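Autoinducer 2 sensor kinase/phosphatase luxQ (Vibrio cholerae, PDB 3C38) senses autoinducer 2 through LuxP with its periplasmic region, acting as a histidine kinase at low cell density and as a phosphatase when the signal is present. Local coordinates at residues Trp122-Thr127 / Pro229-Val234; Ile159-Asn164 / Thr187-Thr192. All coordinates share one frame; numbering follows the deposited sequence.

Interaction 1 of 2, residues Trp122-Thr127 / Pro229-Val234; sequences WHLVQT and PTYLCV
Leu124 and Tyr231 are turned against each other by their first torsions. The branched end of Leu124 swings opposite the backbone N (chi1 172°) and reaches across to the 229-234 segment, while Tyr231 places CG between its own N and carbonyl carbon (chi1 57°), which folds the ring back toward Leu124. One methyl makes the nearest approaches. Leu124 CD2 lies over a face of the Tyr231 ring, 3.9 Å from the centroid and displaced toward the phenolic rim, a CH-pi arrangement. The same Leu124 CD2 also packs 3.7 Å from Thr230 CB, and the Leu124 and Leu232 side chains reach toward each other tip to tip, with Leu124 CD2 3.7 Å from Leu232 CG. Three consecutive residues, Thr230 to Leu232, thus touch the same methyl.

Their backbone is bent here: the chain turns a corner at Tyr231, and Leu232 N donates to Thr230 OG1 over 3.1 Å, closing an ST turn. Thr230 OG1 is further hydrogen-bonded to Leu223 O on the neighbouring strand, and Tyr231 OH is hydrogen-bonded to His135 ND1. The two strands share apolar packing rather than backbone pairing, joining the edge of a five-stranded antiparallel sheet to a separate four-stranded one, an arrangement consistent with the tandem PAS-like folds of Cache-type sensor domains.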
loop_
_atom_site.group_PDB
_atom_site.type_symbol
_atom_site.label_atom_id
_atom_site.label_comp_id
_atom_site.label_asym_id
_atom_site.label_seq_id
_atom_site.Cartn_x
_atom_site.Cartn_y
_atom_site.Cartn_z
ATOM N N TRP A 122 5.312 8.403 -2.259
ATOM C CA TRP A 122 4.423 7.555 -1.483
ATOM C C TRP A 122 4.295 8.170 -0.094
ATOM O O TRP A 122 5.263 8.720 0.435
ATOM C CB TRP A 122 5.003 6.145 -1.374
ATOM C CG TRP A 122 4.804 5.317 -2.599
ATOM C CD1 TRP A 122 5.722 5.045 -3.568
ATOM C CD2 TRP A 122 3.591 4.669 -2.995
ATOM N NE1 TRP A 122 5.153 4.264 -4.550
ATOM C CE2 TRP A 122 3.845 4.019 -4.223
ATOM C CE3 TRP A 122 2.309 4.578 -2.432
ATOM C CZ2 TRP A 122 2.865 3.281 -4.899
ATOM C CZ3 TRP A 122 1.336 3.846 -3.098
ATOM C CH2 TRP A 122 1.619 3.206 -4.326
ATOM N N HIS A 123 3.102 8.087 0.486
ATOM C CA HIS A 123 2.857 8.631 1.815
ATOM C C HIS A 123 2.270 7.557 2.718
ATOM O O HIS A 123 1.276 6.918 2.365
ATOM C CB HIS A 123 1.867 9.798 1.750
ATOM C CG HIS A 123 2.435 11.047 1.156
ATOM N ND1 HIS A 123 3.092 12.000 1.907
ATOM C CD2 HIS A 123 2.452 11.498 -0.121
ATOM C CE1 HIS A 123 3.485 12.983 1.118
ATOM N NE2 HIS A 123 3.109 12.704 -0.116
ATOM N N LEU A 124 2.893 7.361 3.878
ATOM C CA LEU A 124 2.414 6.395 4.853
ATOM C C LEU A 124 1.436 7.168 5.724
ATOM O O LEU A 124 1.831 8.053 6.479
ATOM C CB LEU A 124 3.573 5.858 5.691
ATOM C CG LEU A 124 3.174 4.982 6.884
ATOM C CD1 LEU A 124 2.323 3.813 6.400
ATOM C CD2 LEU A 124 4.431 4.488 7.601
ATOM N N VAL A 125 0.155 6.853 5.589
ATOM C CA VAL A 125 -0.885 7.530 6.348
ATOM C C VAL A 125 -1.796 6.509 7.027
ATOM O O VAL A 125 -1.836 5.346 6.636
ATOM C CB VAL A 125 -1.719 8.418 5.439
ATOM C CG1 VAL A 125 -0.815 9.401 4.717
ATOM C CG2 VAL A 125 -2.474 7.563 4.450
ATOM N N GLN A 126 -2.522 6.949 8.046
ATOM C CA GLN A 126 -3.404 6.064 8.798
ATOM C C GLN A 126 -4.769 6.710 8.881
ATOM O O GLN A 126 -4.866 7.909 9.088
ATOM C CB GLN A 126 -2.875 5.868 10.222
ATOM C CG GLN A 126 -1.374 5.641 10.334
ATOM C CD GLN A 126 -0.535 6.774 9.751
ATOM O OE1 GLN A 126 -0.254 7.778 10.402
ATOM N NE2 GLN A 126 -0.130 6.606 8.518
ATOM N N THR A 127 -5.821 5.922 8.735
ATOM C CA THR A 127 -7.163 6.460 8.814
ATOM C C THR A 127 -8.045 5.627 9.726
ATOM O O THR A 127 -7.856 4.416 9.852
ATOM C CB THR A 127 -7.822 6.506 7.421
ATOM O OG1 THR A 127 -9.043 7.246 7.493
ATOM C CG2 THR A 127 -8.149 5.107 6.943
ATOM N N PRO A 229 12.650 6.906 6.810
ATOM C CA PRO A 229 12.355 5.955 7.892
ATOM C C PRO A 229 10.895 5.957 8.308
ATOM O O PRO A 229 10.288 7.013 8.419
ATOM C CB PRO A 229 13.262 6.426 9.037
ATOM C CG PRO A 229 14.371 7.182 8.336
ATOM C CD PRO A 229 13.612 7.928 7.265
ATOM N N THR A 230 10.333 4.774 8.533
ATOM C CA THR A 230 8.947 4.675 8.967
ATOM C C THR A 230 8.876 3.782 10.198
ATOM O O THR A 230 9.884 3.202 10.608
ATOM C CB THR A 230 8.052 4.041 7.899
ATOM O OG1 THR A 230 8.295 2.622 7.859
ATOM C CG2 THR A 230 8.332 4.664 6.539
ATOM N N TYR A 231 7.675 3.667 10.762
ATOM C CA TYR A 231 7.429 2.841 11.938
ATOM C C TYR A 231 6.953 1.423 11.554
ATOM O O TYR A 231 6.597 0.624 12.420
ATOM C CB TYR A 231 6.388 3.526 12.817
ATOM C CG TYR A 231 5.077 3.802 12.110
ATOM C CD1 TYR A 231 4.186 2.772 11.819
ATOM C CD2 TYR A 231 4.727 5.100 11.725
ATOM C CE1 TYR A 231 2.978 3.026 11.158
ATOM C CE2 TYR A 231 3.524 5.368 11.063
ATOM C CZ TYR A 231 2.653 4.329 10.785
ATOM O OH TYR A 231 1.460 4.585 10.135
ATOM N N LEU A 232 6.927 1.124 10.257
ATOM C CA LEU A 232 6.513 -0.194 9.780
ATOM C C LEU A 232 7.674 -1.156 10.014
ATOM O O LEU A 232 8.737 -1.001 9.413
ATOM C CB LEU A 232 6.196 -0.147 8.290
ATOM C CG LEU A 232 5.085 0.804 7.840
ATOM C CD1 LEU A 232 5.045 0.830 6.302
ATOM C CD2 LEU A 232 3.735 0.371 8.427
ATOM N N CYS A 233 7.468 -2.142 10.887
ATOM C CA CYS A 233 8.508 -3.113 11.205
ATOM C C CYS A 233 8.202 -4.535 10.738
ATOM O O CYS A 233 7.176 -5.122 11.075
ATOM C CB CYS A 233 8.766 -3.132 12.712
ATOM S SG CYS A 233 10.046 -4.315 13.241
ATOM N N VAL A 234 9.111 -5.088 9.957
ATOM C CA VAL A 234 8.938 -6.438 9.478
ATOM C C VAL A 234 9.782 -7.397 10.310
ATOM O O VAL A 234 11.013 -7.307 10.324
ATOM C CB VAL A 234 9.347 -6.571 8.009
ATOM C CG1 VAL A 234 9.263 -8.043 7.591
ATOM C CG2 VAL A 234 8.428 -5.702 7.127
#

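Interaction 2 of 2, residues Ile159-Asn164 / Thr187-Thr192; sequences IVLNDN and TPLVST
Leu189, Val190 and Leu161 bring a classic beta bulge against a type II beta turn. The bulge is formed by Leu189 and Val190, both facing Leu182 on the adjacent strand; the turn runs from Leu161 to Asn164, at the exit of strand 153-160, and is closed by Asn164 N bonding to Leu161 O at 3.0 Å. Leu189 spreads its two methyls over the start of the turn. CD1 of Leu189 packs 3.9 Å from Leu161 CB, whereas its CD2 lies 3.8 Å from Asn162 ND2, crossing the amide group. That amide is held in place from strand 134-143 and the residue before it: Asn162 OD1 accepts from His135 N and Asn162 ND2 donates to Ser133 O.

Val190 packs mainly against the far half of the turn. With CG2 opposite the backbone N and beside the carbonyl carbon, this methyl rests against the main chain, 3.7 Å from Asn164 C, just where Asn164 caps helix 165-174 through OD1 to Leu167 N. Leu168 of that helix also touches Val190. One polar link ties the two backbones together: Asp163 N donates to Leu189 O over 3.0 Å, nearly straight at 169°, approaching from above the carbonyl plane.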
loop_
_atom_site.group_PDB
_atom_site.type_symbol
_atom_site.label_atom_id
_atom_site.label_comp_id
_atom_site.label_asym_id
_atom_site.label_seq_id
_atom_site.Cartn_x
_atom_site.Cartn_y
_atom_site.Cartn_z
ATOM N N ILE A 159 -2.509 1.375 -0.971
ATOM C CA ILE A 159 -2.292 -0.020 -0.603
ATOM C C ILE A 159 -2.610 -0.104 0.880
ATOM O O ILE A 159 -1.980 0.584 1.681
ATOM C CB ILE A 159 -0.828 -0.447 -0.737
ATOM C CG1 ILE A 159 -0.361 -0.328 -2.176
ATOM C CG2 ILE A 159 -0.672 -1.887 -0.308
ATOM C CD1 ILE A 159 1.149 -0.526 -2.305
ATOM N N VAL A 160 -3.582 -0.931 1.252
ATOM C CA VAL A 160 -3.924 -1.080 2.662
ATOM C C VAL A 160 -3.050 -2.176 3.254
ATOM O O VAL A 160 -3.061 -3.315 2.780
ATOM C CB VAL A 160 -5.408 -1.467 2.858
ATOM C CG1 VAL A 160 -5.678 -1.720 4.355
ATOM C CG2 VAL A 160 -6.312 -0.362 2.327
ATOM N N LEU A 161 -2.294 -1.828 4.291
ATOM C CA LEU A 161 -1.396 -2.780 4.934
ATOM C C LEU A 161 -2.090 -3.785 5.859
ATOM O O LEU A 161 -1.716 -4.958 5.891
ATOM C CB LEU A 161 -0.308 -2.025 5.700
ATOM C CG LEU A 161 0.502 -1.089 4.793
ATOM C CD1 LEU A 161 1.538 -0.347 5.604
ATOM C CD2 LEU A 161 1.183 -1.890 3.675
ATOM N N ASN A 162 -3.091 -3.328 6.605
ATOM C CA ASN A 162 -3.815 -4.207 7.522
ATOM C C ASN A 162 -4.344 -5.416 6.771
ATOM O O ASN A 162 -5.016 -5.273 5.748
ATOM C CB ASN A 162 -5.001 -3.466 8.168
ATOM C CG ASN A 162 -4.556 -2.229 8.936
ATOM O OD1 ASN A 162 -3.888 -1.342 8.385
ATOM N ND2 ASN A 162 -4.905 -2.170 10.215
ATOM N N ASP A 163 -4.030 -6.598 7.284
ATOM C CA ASP A 163 -4.488 -7.845 6.689
ATOM C C ASP A 163 -4.115 -8.056 5.229
ATOM O O ASP A 163 -4.710 -8.903 4.558
ATOM C CB ASP A 163 -6.004 -7.951 6.830
ATOM C CG ASP A 163 -6.443 -8.014 8.274
ATOM O OD1 ASP A 163 -7.489 -7.423 8.583
ATOM O OD2 ASP A 163 -5.741 -8.657 9.091
ATOM N N ASN A 164 -3.141 -7.307 4.727
ATOM C CA ASN A 164 -2.748 -7.493 3.336
ATOM C C ASN A 164 -1.802 -8.701 3.258
ATOM O O ASN A 164 -0.573 -8.555 3.207
ATOM C CB ASN A 164 -2.045 -6.261 2.782
ATOM C CG ASN A 164 -1.967 -6.296 1.284
ATOM O OD1 ASN A 164 -1.740 -7.357 0.702
ATOM N ND2 ASN A 164 -2.161 -5.143 0.639
ATOM N N THR A 187 1.714 -3.910 17.734
ATOM C CA THR A 187 0.504 -4.354 17.070
ATOM C C THR A 187 0.751 -4.871 15.656
ATOM O O THR A 187 1.259 -4.157 14.788
ATOM C CB THR A 187 -0.509 -3.218 17.015
ATOM O OG1 THR A 187 -0.684 -2.690 18.333
ATOM C CG2 THR A 187 -1.842 -3.720 16.493
ATOM N N PRO A 188 0.391 -6.131 15.409
ATOM C CA PRO A 188 0.578 -6.740 14.091
ATOM C C PRO A 188 -0.453 -6.257 13.069
ATOM O O PRO A 188 -1.641 -6.159 13.381
ATOM C CB PRO A 188 0.420 -8.238 14.371
ATOM C CG PRO A 188 0.681 -8.358 15.844
ATOM C CD PRO A 188 0.011 -7.150 16.399
ATOM N N LEU A 189 0.006 -5.958 11.855
ATOM C CA LEU A 189 -0.899 -5.556 10.786
ATOM C C LEU A 189 -1.285 -6.815 10.010
ATOM O O LEU A 189 -2.453 -7.070 9.745
ATOM C CB LEU A 189 -0.227 -4.548 9.857
ATOM C CG LEU A 189 0.042 -3.196 10.510
ATOM C CD1 LEU A 189 0.546 -2.210 9.454
ATOM C CD2 LEU A 189 -1.254 -2.676 11.152
ATOM N N VAL A 190 -0.292 -7.617 9.660
ATOM C CA VAL A 190 -0.549 -8.858 8.936
ATOM C C VAL A 190 0.604 -9.809 9.228
ATOM O O VAL A 190 1.716 -9.368 9.531
ATOM C CB VAL A 190 -0.701 -8.621 7.397
ATOM C CG1 VAL A 190 0.592 -8.108 6.800
ATOM C CG2 VAL A 190 -1.140 -9.915 6.717
ATOM N N SER A 191 0.324 -11.107 9.152
ATOM C CA SER A 191 1.304 -12.148 9.445
ATOM C C SER A 191 1.166 -13.324 8.493
ATOM O O SER A 191 0.073 -13.584 7.971
ATOM C CB SER A 191 1.090 -12.640 10.880
ATOM O OG SER A 191 1.716 -13.886 11.121
ATOM N N THR A 192 2.269 -14.032 8.265
ATOM C CA THR A 192 2.250 -15.195 7.393
ATOM C C THR A 192 2.191 -16.498 8.201
ATOM O O THR A 192 2.120 -17.580 7.614
ATOM C CB THR A 192 3.513 -15.272 6.511
ATOM O OG1 THR A 192 4.667 -15.367 7.349
ATOM C CG2 THR A 192 3.623 -14.058 5.609
#

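Both interactions lie between the same two antiparallel sheets of the periplasmic domain, with centres about 12 Å apart, and interaction 2 is nested within the stretch of chain that interaction 1 closes. They touch through apolar side chains. Leu232 CD2 of interaction 1 packs 3.6 Å from Leu161 CD1 and 4.2 Å from Leu189 CD1 of interaction 2; on the five-stranded side, Trp122 CH2 approaches Ile159 CD1 at 4.3 Å. His135 of strand 134-143 has partners in both, through its side chain in interaction 1 and through its backbone in interaction 2, while Leu189 also touches it. Together the contacts connect the two sheets at neighbouring points.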